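Local structure of PipY (Synechococcus elongatus, 5NLC) at residues S90-W94 against K125-D129; Q116-D122 against L151-P156; W94-E98 against Q139-L143; V49-I53 against K80-F85; Q3-R7 against A32-A36. The protein binds pyridoxal 5'-phosphate on a modified TIM barrel of fold type III and is probably involved in homeostasis of this cofactor. All blocks are in the same frame, centred on the assembly; numbering follows the deposited sequence.

Contact 1: residues S90-W94 against K125-D129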
# COMPACT_ATOMS: atom_id res chain seq x y z
N SER A 90 3.66 -2.16 -3.39
CA SER A 90 5.05 -2.49 -3.27
C SER A 90 5.69 -2.50 -4.62
O SER A 90 6.48 -3.39 -4.95
CB SER A 90 5.16 -3.87 -2.64
OG SER A 90 4.30 -4.82 -3.30
N VAL A 91 5.34 -1.57 -5.49
CA VAL A 91 5.97 -1.58 -6.81
C VAL A 91 7.35 -0.98 -6.69
O VAL A 91 7.49 0.22 -6.55
CB VAL A 91 5.14 -0.84 -7.81
CG1 VAL A 91 5.73 -0.98 -9.18
CG2 VAL A 91 3.74 -1.49 -7.79
N ASP A 92 8.36 -1.82 -6.67
CA ASP A 92 9.70 -1.43 -6.28
C ASP A 92 10.70 -1.23 -7.39
O ASP A 92 11.88 -0.95 -7.13
CB ASP A 92 10.23 -2.46 -5.27
CG ASP A 92 10.43 -3.84 -5.90
OD1 ASP A 92 9.65 -4.34 -6.71
OD2 ASP A 92 11.42 -4.44 -5.56
N SER A 93 10.28 -1.35 -8.63
CA SER A 93 11.21 -1.19 -9.75
C SER A 93 10.46 -0.85 -11.02
O SER A 93 9.22 -1.10 -11.14
CB SER A 93 11.95 -2.51 -9.99
OG SER A 93 11.00 -3.54 -10.33
N TRP A 94 11.23 -0.35 -11.99
CA TRP A 94 10.69 -0.10 -13.30
C TRP A 94 10.20 -1.43 -13.88
O TRP A 94 9.09 -1.54 -14.45
CB TRP A 94 11.74 0.54 -14.24
CG TRP A 94 11.34 0.37 -15.63
CD1 TRP A 94 11.82 -0.53 -16.49
CD2 TRP A 94 10.26 1.03 -16.30
NE1 TRP A 94 11.16 -0.43 -17.70
CE2 TRP A 94 10.19 0.51 -17.59
CE3 TRP A 94 9.37 2.04 -15.94
CZ2 TRP A 94 9.24 0.96 -18.54
CZ3 TRP A 94 8.43 2.47 -16.89
CH2 TRP A 94 8.39 1.94 -18.15
N LYS A 125 15.05 -5.08 2.72
CA LYS A 125 13.93 -4.52 1.97
C LYS A 125 14.31 -4.04 0.59
O LYS A 125 15.40 -3.55 0.38
CB LYS A 125 13.31 -3.35 2.73
CG LYS A 125 12.28 -3.71 3.78
CD LYS A 125 10.94 -3.92 3.11
CE LYS A 125 9.90 -4.47 4.06
NZ LYS A 125 8.73 -4.86 3.20
N ALA A 126 13.36 -4.19 -0.33
CA ALA A 126 13.46 -3.70 -1.71
C ALA A 126 12.98 -2.26 -1.79
O ALA A 126 12.49 -1.73 -0.83
CB ALA A 126 12.57 -4.56 -2.60
N GLY A 127 13.08 -1.65 -2.98
CA GLY A 127 12.57 -0.29 -3.20
C GLY A 127 13.33 0.42 -4.27
O GLY A 127 14.50 0.11 -4.53
N TRP A 128 12.69 1.40 -4.88
CA TRP A 128 13.30 2.15 -5.96
C TRP A 128 14.42 2.98 -5.35
O TRP A 128 14.25 3.56 -4.28
CB TRP A 128 12.35 3.14 -6.61
CG TRP A 128 11.25 2.71 -7.51
CD1 TRP A 128 10.00 2.21 -7.14
CD2 TRP A 128 11.22 2.81 -8.91
NE1 TRP A 128 9.24 1.99 -8.24
CE2 TRP A 128 9.94 2.37 -9.33
CE3 TRP A 128 12.12 3.29 -9.85
CZ2 TRP A 128 9.56 2.38 -10.64
CZ3 TRP A 128 11.72 3.28 -11.13
CH2 TRP A 128 10.47 2.81 -11.51
N ASP A 129 15.51 3.12 -6.08
CA ASP A 129 16.50 4.15 -5.78
C ASP A 129 15.87 5.51 -6.22
O ASP A 129 15.32 5.58 -7.33
CB ASP A 129 17.76 3.86 -6.53
CG ASP A 129 18.66 5.05 -6.63
OD1 ASP A 129 19.39 5.28 -5.67
OD2 ASP A 129 18.61 5.76 -7.67
O HOH W 1 13.96 -3.24 -5.34
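Where strand 87-91 gives way to the loop at D92, the backbone of V91-W94 runs at 53° to that of A126-W128, and the two segments come nearest at D92 and G127, whose CA atoms lie 4.4 Å apart. The backbone at G127 is one that a residue with a side chain would not readily adopt, since its CB would press on the carbonyl oxygen of A126. W128 does most of the packing. Its CG lies anti to the carbonyl carbon, which lays the indole flat beneath the backbone running from D92 to W94. One ring face therefore meets peptide atoms rather than side chains, with S93 C 3.4 Å from W128 CZ2 and W94 N 3.3 Å from W128 CH2. At the ring edge, W128 NE1 gives a weak, bent hydrogen bond to V91 O (3.0 Å, 123° at the hydrogen), so a buried indole N-H still finds an acceptor. The far rim of the indole also reaches the CB of W94. D92 makes the polar link. Its CG sits between the backbone N and the carbonyl carbon (chi1 66°), bringing OD2 within 3.2 Å of A126 CB. A water donates to D92 OD2 at 2.8 Å and accepts from G127 N at 3.0 Å, with K72 as a distant, weak charge partner of the carboxylate. S93 turns its hydroxyl to L96 N, as the N-cap of helix 94-107. Backbone bonds tie both V91 and W128 to Q116, so this is the packing of neighbouring strand-to-helix loops around a parallel alpha/beta barrel, away from the cofactor-binding residues.

Contact 2: residues Q116-D122 against L151-P156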
# COMPACT_ATOMS: atom_id res chain seq x y z
N GLN A 116 7.17 1.93 -4.24
CA GLN A 116 7.86 1.72 -3.00
C GLN A 116 9.29 2.19 -3.19
O GLN A 116 10.03 1.58 -3.95
CB GLN A 116 7.90 0.26 -2.64
CG GLN A 116 8.50 -0.02 -1.26
CD GLN A 116 8.50 -1.47 -0.90
OE1 GLN A 116 7.55 -2.17 -1.13
NE2 GLN A 116 9.52 -1.89 -0.15
N VAL A 117 9.65 3.26 -2.48
CA VAL A 117 10.89 3.97 -2.66
C VAL A 117 11.75 3.76 -1.43
O VAL A 117 11.29 3.89 -0.30
CB VAL A 117 10.64 5.49 -2.78
CG1 VAL A 117 11.95 6.23 -3.05
CG2 VAL A 117 9.73 5.75 -3.94
N LYS A 118 13.03 3.53 -1.66
CA LYS A 118 14.00 3.32 -0.61
C LYS A 118 14.78 4.63 -0.46
O LYS A 118 15.67 4.93 -1.21
CB LYS A 118 14.93 2.14 -0.95
CG LYS A 118 15.99 1.87 0.08
CD LYS A 118 16.89 0.67 -0.24
CE LYS A 118 16.18 -0.63 0.05
NZ LYS A 118 17.13 -1.78 -0.16
N LEU A 119 14.40 5.40 0.53
CA LEU A 119 15.04 6.62 0.88
C LEU A 119 16.19 6.44 1.89
O LEU A 119 16.95 7.35 2.09
CB LEU A 119 13.98 7.57 1.45
CG LEU A 119 12.95 8.14 0.46
CD1 LEU A 119 11.88 8.88 1.24
CD2 LEU A 119 13.62 9.11 -0.47
N LEU A 120 16.29 5.30 2.54
CA LEU A 120 17.37 4.96 3.46
C LEU A 120 17.92 3.57 3.16
O LEU A 120 17.16 2.69 2.71
CB LEU A 120 16.84 4.99 4.92
CG LEU A 120 16.60 6.36 5.55
CD1 LEU A 120 15.91 6.16 6.90
CD2 LEU A 120 17.94 7.07 5.74
N PRO A 121 19.22 3.33 3.49
CA PRO A 121 19.74 1.96 3.33
C PRO A 121 18.90 0.95 4.12
O PRO A 121 18.45 1.25 5.23
CB PRO A 121 21.16 2.07 3.93
CG PRO A 121 21.55 3.50 3.67
CD PRO A 121 20.27 4.24 3.97
N ASP A 122 18.65 -0.21 3.51
CA ASP A 122 17.91 -1.26 4.18
C ASP A 122 18.27 -2.60 3.55
O ASP A 122 17.88 -2.88 2.44
CB ASP A 122 16.40 -0.99 4.08
CG ASP A 122 15.55 -1.89 5.01
OD1 ASP A 122 16.08 -2.86 5.60
OD2 ASP A 122 14.31 -1.64 5.11
N LEU A 151 3.40 7.04 -3.33
CA LEU A 151 4.61 6.43 -2.88
C LEU A 151 4.31 5.60 -1.64
O LEU A 151 3.42 6.00 -0.87
CB LEU A 151 5.67 7.48 -2.47
CG LEU A 151 6.15 8.42 -3.52
CD1 LEU A 151 7.36 9.16 -2.92
CD2 LEU A 151 6.53 7.69 -4.79
N MET A 152 5.02 4.48 -1.51
CA MET A 152 5.06 3.71 -0.29
C MET A 152 6.48 3.83 0.31
O MET A 152 7.45 3.64 -0.35
CB MET A 152 4.73 2.25 -0.51
CG MET A 152 4.70 1.40 0.77
SD MET A 152 4.47 -0.36 0.53
CE MET A 152 3.58 -0.74 2.02
N VAL A 153 6.56 4.16 1.61
CA VAL A 153 7.83 4.18 2.32
C VAL A 153 7.74 3.35 3.59
O VAL A 153 6.78 3.52 4.35
CB VAL A 153 8.15 5.65 2.62
CG1 VAL A 153 9.24 5.77 3.58
CG2 VAL A 153 8.56 6.32 1.33
N ILE A 154 8.69 2.41 3.79
CA ILE A 154 8.69 1.54 4.94
C ILE A 154 10.01 1.81 5.66
O ILE A 154 11.09 1.72 5.04
CB ILE A 154 8.63 0.05 4.56
CG1 ILE A 154 7.45 -0.20 3.58
CG2 ILE A 154 8.69 -0.79 5.81
CD1 ILE A 154 7.33 -1.64 3.15
N ALA A 155 9.94 2.13 6.94
CA ALA A 155 11.16 2.39 7.70
C ALA A 155 11.91 1.08 7.91
O ALA A 155 11.27 0.03 8.11
CB ALA A 155 10.81 3.01 9.04
N PRO A 156 13.27 1.08 7.79
CA PRO A 156 14.07 -0.06 8.13
C PRO A 156 13.78 -0.51 9.54
O PRO A 156 13.44 0.33 10.40
CB PRO A 156 15.50 0.48 8.05
CG PRO A 156 15.42 1.51 6.95
CD PRO A 156 14.08 2.14 7.15
O HOH W 2 10.65 2.11 1.66
O HOH W 3 12.92 0.11 3.78
O HOH W 4 11.90 -2.40 6.79
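D122 OD2 accepts hydrogen bonds from two waters, at 2.6 Å and 3.0 Å, and these pass the grip on to the carbonyl oxygens of I154 and A155 respectively. The carboxylate thus links two loops that continue neighbouring parallel strands of the barrel, 112-116 and 147-152. Where the strands still pair, Q116 bridges M152 in parallel fashion, and V117 N gives M152 O a straight bond (3.1 Å, 161° at the hydrogen). The same oxygen receives the CA-H of Q116. Beyond this point the two backbones separate, and a further water takes over the pairing, donating to V117 O and accepting from I154 N. Q116 and M152 send their side chains the same way, side by side, with Q116 OE1 3.9 Å from M152 SD. M152 lies about 4 Å, side chain to side chain, from R210, which binds pyridoxal phosphate when that cofactor, absent here, is present. Branched aliphatic residues fill the other face: V117 CG2 meets L151 CD2 at 3.8 Å, and L119 reaches V153 at about a right angle, beneath helix 161-181. Further out, D122 CG is anti to the backbone N (chi1 -168°), which sets the carboxylate obliquely against P156, a rigid partner suited to a loop, with D122 OD2 3.4 Å from P156 CA. Replacing D122 by an alanine removes the carboxylate, and the two waters would probably lose their common acceptor and the P156 ring part of its packing. D122 OD1 accepts from N124 N, and D122 O from K118 NZ. At the same proline, P156 CG lies 3.5 Å from P121 O.

Contact 3: residues W94-E98 against Q139-L143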
# COMPACT_ATOMS: atom_id res chain seq x y z
N TRP A 94 11.23 -0.35 -11.99
CA TRP A 94 10.69 -0.10 -13.30
C TRP A 94 10.20 -1.43 -13.88
O TRP A 94 9.09 -1.54 -14.45
CB TRP A 94 11.74 0.54 -14.24
CG TRP A 94 11.34 0.37 -15.63
CD1 TRP A 94 11.82 -0.53 -16.49
CD2 TRP A 94 10.26 1.03 -16.30
NE1 TRP A 94 11.16 -0.43 -17.70
CE2 TRP A 94 10.19 0.51 -17.59
CE3 TRP A 94 9.37 2.04 -15.94
CZ2 TRP A 94 9.24 0.96 -18.54
CZ3 TRP A 94 8.43 2.47 -16.89
CH2 TRP A 94 8.39 1.94 -18.15
N ALA A 95 11.03 -2.48 -13.80
CA ALA A 95 10.63 -3.77 -14.37
C ALA A 95 9.26 -4.26 -13.89
O ALA A 95 8.45 -4.75 -14.67
CB ALA A 95 11.65 -4.82 -14.00
N LEU A 96 8.99 -4.08 -12.60
CA LEU A 96 7.77 -4.61 -12.04
C LEU A 96 6.62 -3.72 -12.52
O LEU A 96 5.51 -4.24 -12.83
CB LEU A 96 7.79 -4.65 -10.51
CG LEU A 96 6.50 -5.24 -9.85
CD1 LEU A 96 6.14 -6.63 -10.35
CD2 LEU A 96 6.57 -5.20 -8.30
N ALA A 97 6.84 -2.43 -12.56
CA ALA A 97 5.78 -1.53 -13.02
C ALA A 97 5.40 -1.85 -14.46
O ALA A 97 4.19 -1.95 -14.79
CB ALA A 97 6.22 -0.10 -12.94
N GLU A 98 6.42 -1.99 -15.30
CA GLU A 98 6.21 -2.39 -16.73
C GLU A 98 5.48 -3.70 -16.88
O GLU A 98 4.56 -3.85 -17.72
CB GLU A 98 7.54 -2.40 -17.50
CG GLU A 98 7.26 -2.58 -18.99
CD GLU A 98 8.38 -2.26 -19.92
OE1 GLU A 98 9.55 -2.62 -19.63
OE2 GLU A 98 8.06 -1.66 -20.99
N GLN A 139 8.70 7.64 -18.47
CA GLN A 139 8.24 6.35 -18.95
C GLN A 139 7.11 5.81 -18.06
O GLN A 139 6.13 5.23 -18.55
CB GLN A 139 9.39 5.36 -18.99
CG GLN A 139 10.32 5.61 -20.17
CD GLN A 139 11.20 6.80 -20.00
OE1 GLN A 139 11.73 7.03 -18.88
NE2 GLN A 139 11.40 7.60 -21.11
N LEU A 140 7.22 6.04 -16.74
CA LEU A 140 6.10 5.69 -15.86
C LEU A 140 4.81 6.39 -16.23
O LEU A 140 3.72 5.78 -16.20
CB LEU A 140 6.45 6.00 -14.41
CG LEU A 140 7.50 5.07 -13.85
CD1 LEU A 140 8.13 5.68 -12.61
CD2 LEU A 140 6.92 3.71 -13.51
N SER A 141 4.91 7.66 -16.54
CA SER A 141 3.80 8.46 -17.00
C SER A 141 3.12 7.97 -18.27
O SER A 141 1.94 8.22 -18.45
CB SER A 141 4.26 9.92 -17.21
OG SER A 141 4.58 10.45 -15.93
N GLN A 142 3.84 7.23 -19.10
CA GLN A 142 3.25 6.65 -20.31
C GLN A 142 2.67 5.27 -20.20
O GLN A 142 2.19 4.73 -21.19
CB GLN A 142 4.31 6.69 -21.40
CG GLN A 142 4.63 8.15 -21.68
CD GLN A 142 5.88 8.35 -22.51
OE1 GLN A 142 6.73 7.45 -22.66
NE2 GLN A 142 6.01 9.57 -23.07
N LEU A 143 2.79 4.64 -19.03
CA LEU A 143 2.14 3.37 -18.80
C LEU A 143 0.62 3.62 -18.80
O LEU A 143 0.13 4.46 -18.05
CB LEU A 143 2.63 2.74 -17.49
CG LEU A 143 4.09 2.29 -17.47
CD1 LEU A 143 4.46 1.79 -16.08
CD2 LEU A 143 4.45 1.25 -18.52
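W94 and L140 slide past one another in opposite directions, the indole reaching out from helix 94-107 and the leucine from the last turn of helix 130-141. The tryptophan swings its ring out at chi1 161°, CG opposite the backbone N, extending the six-membered ring across the gap, and W94 CE3 comes 3.8 Å from L140 CD2. Q139 meets the same ring at about a right angle, through its aliphatic CB, 3.7 Å from W94 CH2. L143, just beyond the helix, adds a further methyl, its CD2 4.0 Å from W94 CH2. A large flat ring suits this place because it can touch three residues of the partner segment at once. The backbones stay well apart, with the CA atoms of A97 and L140 7.8 Å from each other, and side chains must fill the distance. A97, one helical turn on from W94, has a methyl group directed at the other segment. That methyl fits between the two leucines, 3.9 Å from L140 CD2 and 4.1 Å from L143 CD1. Replacing W94 by an alanine would probably open a gap against L140 and L143 and expose the CB of Q139. On its own helix the indole is steadied by E98: its CB lies over one ring face, and OE1 receives a weak bond from W94 NE1 (3.3 Å). The contact rests on apolar side chains, with no polar bond between the segments, as befits its place between helices; W128 also touches L140. Such side-by-side packing of successive outer helices is characteristic of the alpha/beta barrel, here well away from the cofactor-binding residues.

Contact 4: residues V49-I53 against K80-F85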
# COMPACT_ATOMS: atom_id res chain seq x y z
N VAL A 49 0.76 -12.82 -1.95
CA VAL A 49 -0.29 -13.05 -2.95
C VAL A 49 -1.10 -14.34 -2.69
O VAL A 49 -2.34 -14.30 -2.65
CB VAL A 49 0.32 -13.06 -4.40
CG1 VAL A 49 -0.68 -13.52 -5.43
CG2 VAL A 49 0.83 -11.69 -4.80
N GLN A 50 -0.40 -15.47 -2.49
CA GLN A 50 -1.07 -16.78 -2.33
C GLN A 50 -1.96 -16.89 -1.10
O GLN A 50 -3.06 -17.39 -1.20
CB GLN A 50 -0.07 -17.94 -2.36
CG GLN A 50 0.62 -18.11 -3.71
CD GLN A 50 -0.31 -18.55 -4.87
OE1 GLN A 50 0.02 -18.27 -6.05
NE2 GLN A 50 -1.44 -19.25 -4.56
N GLU A 51 -1.51 -16.36 0.01
CA GLU A 51 -2.33 -16.31 1.22
C GLU A 51 -3.60 -15.50 1.01
O GLU A 51 -4.67 -15.91 1.46
CB GLU A 51 -1.52 -15.77 2.40
CG GLU A 51 -0.40 -16.72 2.81
CD GLU A 51 0.67 -16.06 3.70
OE1 GLU A 51 0.48 -14.91 4.21
OE2 GLU A 51 1.72 -16.73 3.89
N ALA A 52 -3.51 -14.39 0.26
CA ALA A 52 -4.70 -13.63 -0.08
C ALA A 52 -5.69 -14.37 -0.97
O ALA A 52 -6.86 -14.41 -0.65
CB ALA A 52 -4.35 -12.31 -0.73
N ILE A 53 -5.23 -14.93 -2.09
CA ILE A 53 -6.10 -15.70 -3.00
C ILE A 53 -6.89 -16.73 -2.24
O ILE A 53 -8.12 -16.84 -2.40
CB ILE A 53 -5.28 -16.44 -4.08
CG1 ILE A 53 -4.69 -15.45 -5.07
CG2 ILE A 53 -6.10 -17.48 -4.87
CD1 ILE A 53 -3.62 -16.07 -5.95
N LYS A 80 -1.04 -13.05 -11.03
CA LYS A 80 -1.98 -13.26 -9.95
C LYS A 80 -2.27 -11.99 -9.16
O LYS A 80 -3.37 -11.81 -8.70
CB LYS A 80 -1.53 -14.39 -9.02
CG LYS A 80 -1.65 -15.77 -9.68
CD LYS A 80 -1.03 -16.80 -8.75
CE LYS A 80 -1.38 -18.24 -9.16
NZ LYS A 80 -0.25 -19.13 -8.75
N ALA A 81 -1.29 -11.14 -8.95
CA ALA A 81 -1.53 -9.87 -8.24
C ALA A 81 -2.49 -8.95 -9.00
O ALA A 81 -3.39 -8.38 -8.43
CB ALA A 81 -0.21 -9.16 -8.02
N VAL A 82 -2.32 -8.86 -10.34
CA VAL A 82 -3.24 -8.06 -11.14
C VAL A 82 -4.67 -8.63 -11.05
O VAL A 82 -5.64 -7.89 -10.99
CB VAL A 82 -2.75 -7.91 -12.57
CG1 VAL A 82 -3.78 -7.18 -13.43
CG2 VAL A 82 -1.44 -7.16 -12.61
N GLU A 83 -4.77 -9.94 -11.03
CA GLU A 83 -6.07 -10.59 -11.09
C GLU A 83 -6.82 -10.41 -9.77
O GLU A 83 -8.03 -10.28 -9.82
CB GLU A 83 -5.93 -12.09 -11.42
CG GLU A 83 -5.59 -12.41 -12.90
CD GLU A 83 -5.29 -13.91 -13.16
OE1 GLU A 83 -4.87 -14.64 -12.23
OE2 GLU A 83 -5.46 -14.37 -14.31
N HIS A 84 -6.10 -10.37 -8.63
CA HIS A 84 -6.67 -10.46 -7.30
C HIS A 84 -6.62 -9.19 -6.46
O HIS A 84 -7.27 -9.18 -5.48
CB HIS A 84 -6.03 -11.62 -6.52
CG HIS A 84 -6.40 -12.95 -7.09
ND1 HIS A 84 -7.51 -13.66 -6.69
CD2 HIS A 84 -5.85 -13.65 -8.11
CE1 HIS A 84 -7.63 -14.74 -7.46
NE2 HIS A 84 -6.61 -14.78 -8.29
N PHE A 85 -5.82 -8.19 -6.78
CA PHE A 85 -5.71 -7.02 -5.92
C PHE A 85 -6.21 -5.78 -6.64
O PHE A 85 -5.96 -5.58 -7.83
CB PHE A 85 -4.26 -6.88 -5.46
CG PHE A 85 -3.87 -7.93 -4.41
CD1 PHE A 85 -4.12 -7.70 -3.07
CD2 PHE A 85 -3.28 -9.09 -4.78
CE1 PHE A 85 -3.81 -8.65 -2.11
CE2 PHE A 85 -2.94 -10.06 -3.86
CZ PHE A 85 -3.20 -9.85 -2.51
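V49 spreads its two methyls over K80 and A81, CG1 lying 3.8 Å from K80 CB and CG2 4.2 Å from A81 CB. This apolar packing carries most of the contact between helix 49-56 and helix 78-84, whose local axes run 35° apart with a closest approach of 10.4 Å. A52 suits the place, since F85 CZ already comes to 3.2 Å from A52 CB, and a longer side chain would meet the ring. F85 brings the edge of its ring toward V49 CA. A CH-pi contact is added by I53, whose CG1 stands over the centre of the H84 imidazole, 3.6 Å from the centroid and 6° off the ring normal. H84 ND1 is hydrogen-bonded to Q56, further along the first helix, which helps fix the ring's rotation. The single polar bond lies at the rim: K80 NZ donates to Q50 OE1 at 2.8 Å, tilted 16° from the amide plane. The Q50 chain bends to bring its amide there, while the lysine's aliphatic stem passes I53. Beneath the helix pair lies strand 66-69, where L69 touches V49, A81 and F85; helix 94-107 packs against V82 on the far flank of helix 78-84.

Contact 5: residues Q3-R7 against A32-A36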
# COMPACT_ATOMS: atom_id res chain seq x y z
N GLN A 3 -13.63 -6.15 21.31
CA GLN A 3 -14.22 -6.68 20.08
C GLN A 3 -13.69 -5.85 18.91
O GLN A 3 -13.23 -4.72 19.05
CB GLN A 3 -15.75 -6.56 20.06
CG GLN A 3 -16.50 -7.10 21.28
CD GLN A 3 -16.63 -8.60 21.33
OE1 GLN A 3 -16.54 -9.29 20.29
NE2 GLN A 3 -16.88 -9.14 22.56
N ILE A 4 -13.80 -6.41 17.72
CA ILE A 4 -13.36 -5.72 16.54
C ILE A 4 -14.09 -4.39 16.34
O ILE A 4 -13.45 -3.38 15.99
CB ILE A 4 -13.42 -6.63 15.32
CG1 ILE A 4 -12.43 -7.82 15.49
CG2 ILE A 4 -13.14 -5.84 14.07
CD1 ILE A 4 -12.61 -8.95 14.47
N ALA A 5 -15.39 -4.34 16.54
CA ALA A 5 -16.11 -3.08 16.26
C ALA A 5 -15.56 -1.95 17.14
O ALA A 5 -15.41 -0.80 16.69
CB ALA A 5 -17.60 -3.22 16.49
N GLU A 6 -15.29 -2.30 18.40
CA GLU A 6 -14.82 -1.34 19.40
C GLU A 6 -13.41 -0.83 19.05
O GLU A 6 -13.10 0.38 19.10
CB GLU A 6 -14.83 -1.99 20.80
CG GLU A 6 -16.21 -2.37 21.30
CD GLU A 6 -16.17 -3.16 22.63
OE1 GLU A 6 -16.67 -2.62 23.63
OE2 GLU A 6 -15.65 -4.31 22.69
N ARG A 7 -12.55 -1.77 18.68
CA ARG A 7 -11.19 -1.42 18.22
C ARG A 7 -11.19 -0.50 17.00
O ARG A 7 -10.44 0.51 16.92
CB ARG A 7 -10.40 -2.71 17.96
CG ARG A 7 -10.03 -3.53 19.20
CD ARG A 7 -9.55 -4.88 18.74
NE ARG A 7 -8.95 -5.64 19.81
CZ ARG A 7 -7.72 -5.47 20.27
NH1 ARG A 7 -6.90 -4.55 19.79
NH2 ARG A 7 -7.30 -6.21 21.29
N ALA A 32 -13.21 -13.28 10.61
CA ALA A 32 -12.77 -12.02 11.20
C ALA A 32 -12.92 -10.87 10.23
O ALA A 32 -13.32 -9.79 10.65
CB ALA A 32 -11.33 -12.11 11.65
N ILE A 33 -12.61 -11.10 8.96
CA ILE A 33 -12.84 -10.11 7.89
C ILE A 33 -14.32 -9.78 7.77
O ILE A 33 -14.66 -8.59 7.68
CB ILE A 33 -12.27 -10.56 6.51
CG1 ILE A 33 -10.73 -10.64 6.64
CG2 ILE A 33 -12.70 -9.62 5.40
CD1 ILE A 33 -10.06 -11.27 5.43
N ARG A 34 -15.22 -10.78 7.84
CA ARG A 34 -16.63 -10.48 7.86
C ARG A 34 -17.06 -9.67 9.05
O ARG A 34 -17.82 -8.69 8.89
CB ARG A 34 -17.50 -11.71 7.79
CG ARG A 34 -17.41 -12.43 6.46
CD ARG A 34 -18.56 -13.41 6.31
NE ARG A 34 -18.49 -14.01 4.95
CZ ARG A 34 -18.86 -13.46 3.82
NH1 ARG A 34 -19.47 -12.32 3.78
NH2 ARG A 34 -18.65 -14.12 2.70
N GLU A 35 -16.55 -10.01 10.25
CA GLU A 35 -16.81 -9.18 11.43
C GLU A 35 -16.35 -7.70 11.26
O GLU A 35 -17.09 -6.77 11.64
CB GLU A 35 -16.27 -9.84 12.72
CG GLU A 35 -16.64 -9.17 14.02
CD GLU A 35 -16.14 -9.89 15.27
OE1 GLU A 35 -15.77 -11.11 15.23
OE2 GLU A 35 -16.12 -9.23 16.34
N ALA A 36 -15.15 -7.51 10.71
CA ALA A 36 -14.65 -6.19 10.44
C ALA A 36 -15.46 -5.45 9.44
O ALA A 36 -15.72 -4.25 9.62
CB ALA A 36 -13.19 -6.23 10.02
O HOH W 5 -14.48 -9.31 18.22
O HOH W 6 -17.16 -6.66 16.22
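I4 holds CG1 anti to its carbonyl carbon (chi1 -64°) and continues extended to CD1, while E35 sets CG anti to its own backbone N (chi1 -172°) and stays extended, so the carboxylate and the isoleucine end come together. The contact joins the start of helix 4-14 to helix 30-38, an outer helix of the modified TIM barrel. I4 CD1 lies over the flat face of the E35 carboxylate, 3.7 Å from E35 CD, and also nears A32 at the previous turn. Its other branch turns toward the next small residue: I4 CG2 lies 3.9 Å from A36 CA and 4.1 Å from A36 CB. The alanines A32 and A36 let a branched side chain settle close to the helix backbone, with I4 itself buried. A36 also touches F44 of strand 43-46, so this packing reaches inward to the sheet. The polar part of E35 serves the exposed rim. Its OE2 receives hydrogen bonds from two waters, one of which accepts from I4 N and the other from A5 N. The carboxylate thus reaches, through water, two backbone N-H groups at the N-terminal end of helix 4-14, whose dipole would probably favour a negative charge there. Q3, its chain bent, joins the first of these waters through OE1; its amide stands 30° from the plane of the E35 carboxylate. Within the turn, E6 OE2 accepts from Q3 N at 3.1 Å with the lone pair turned away from its other oxygen. The water shared by Q3, I4 and E35 lies 2.9 Å from Q3 OE1 and 3.0 Å from I4 N.

Contact 1 links contacts 2 and 3, which do not touch each other. Contacts 1 and 3 share W94, while Q116 joins contact 1 to contact 2, with W128 N bonded to its backbone oxygen. Contact 4 stands apart, about 20 Å centre to centre from contact 3, and contact 5 lies beyond the chain's centre from the first three. All are partly buried, but contact 5 is the most peripheral, 21 Å from that centre. Chemistry follows place: strand ends and loops in contacts 1 and 2 rely on backbone groups and bridging waters, helix pairs in contacts 3 and 4 on aliphatic and aromatic packing, contact 4 adding one lysine-amide bond at its rim, and contact 5 combines a buried isoleucine with a hydrated rim.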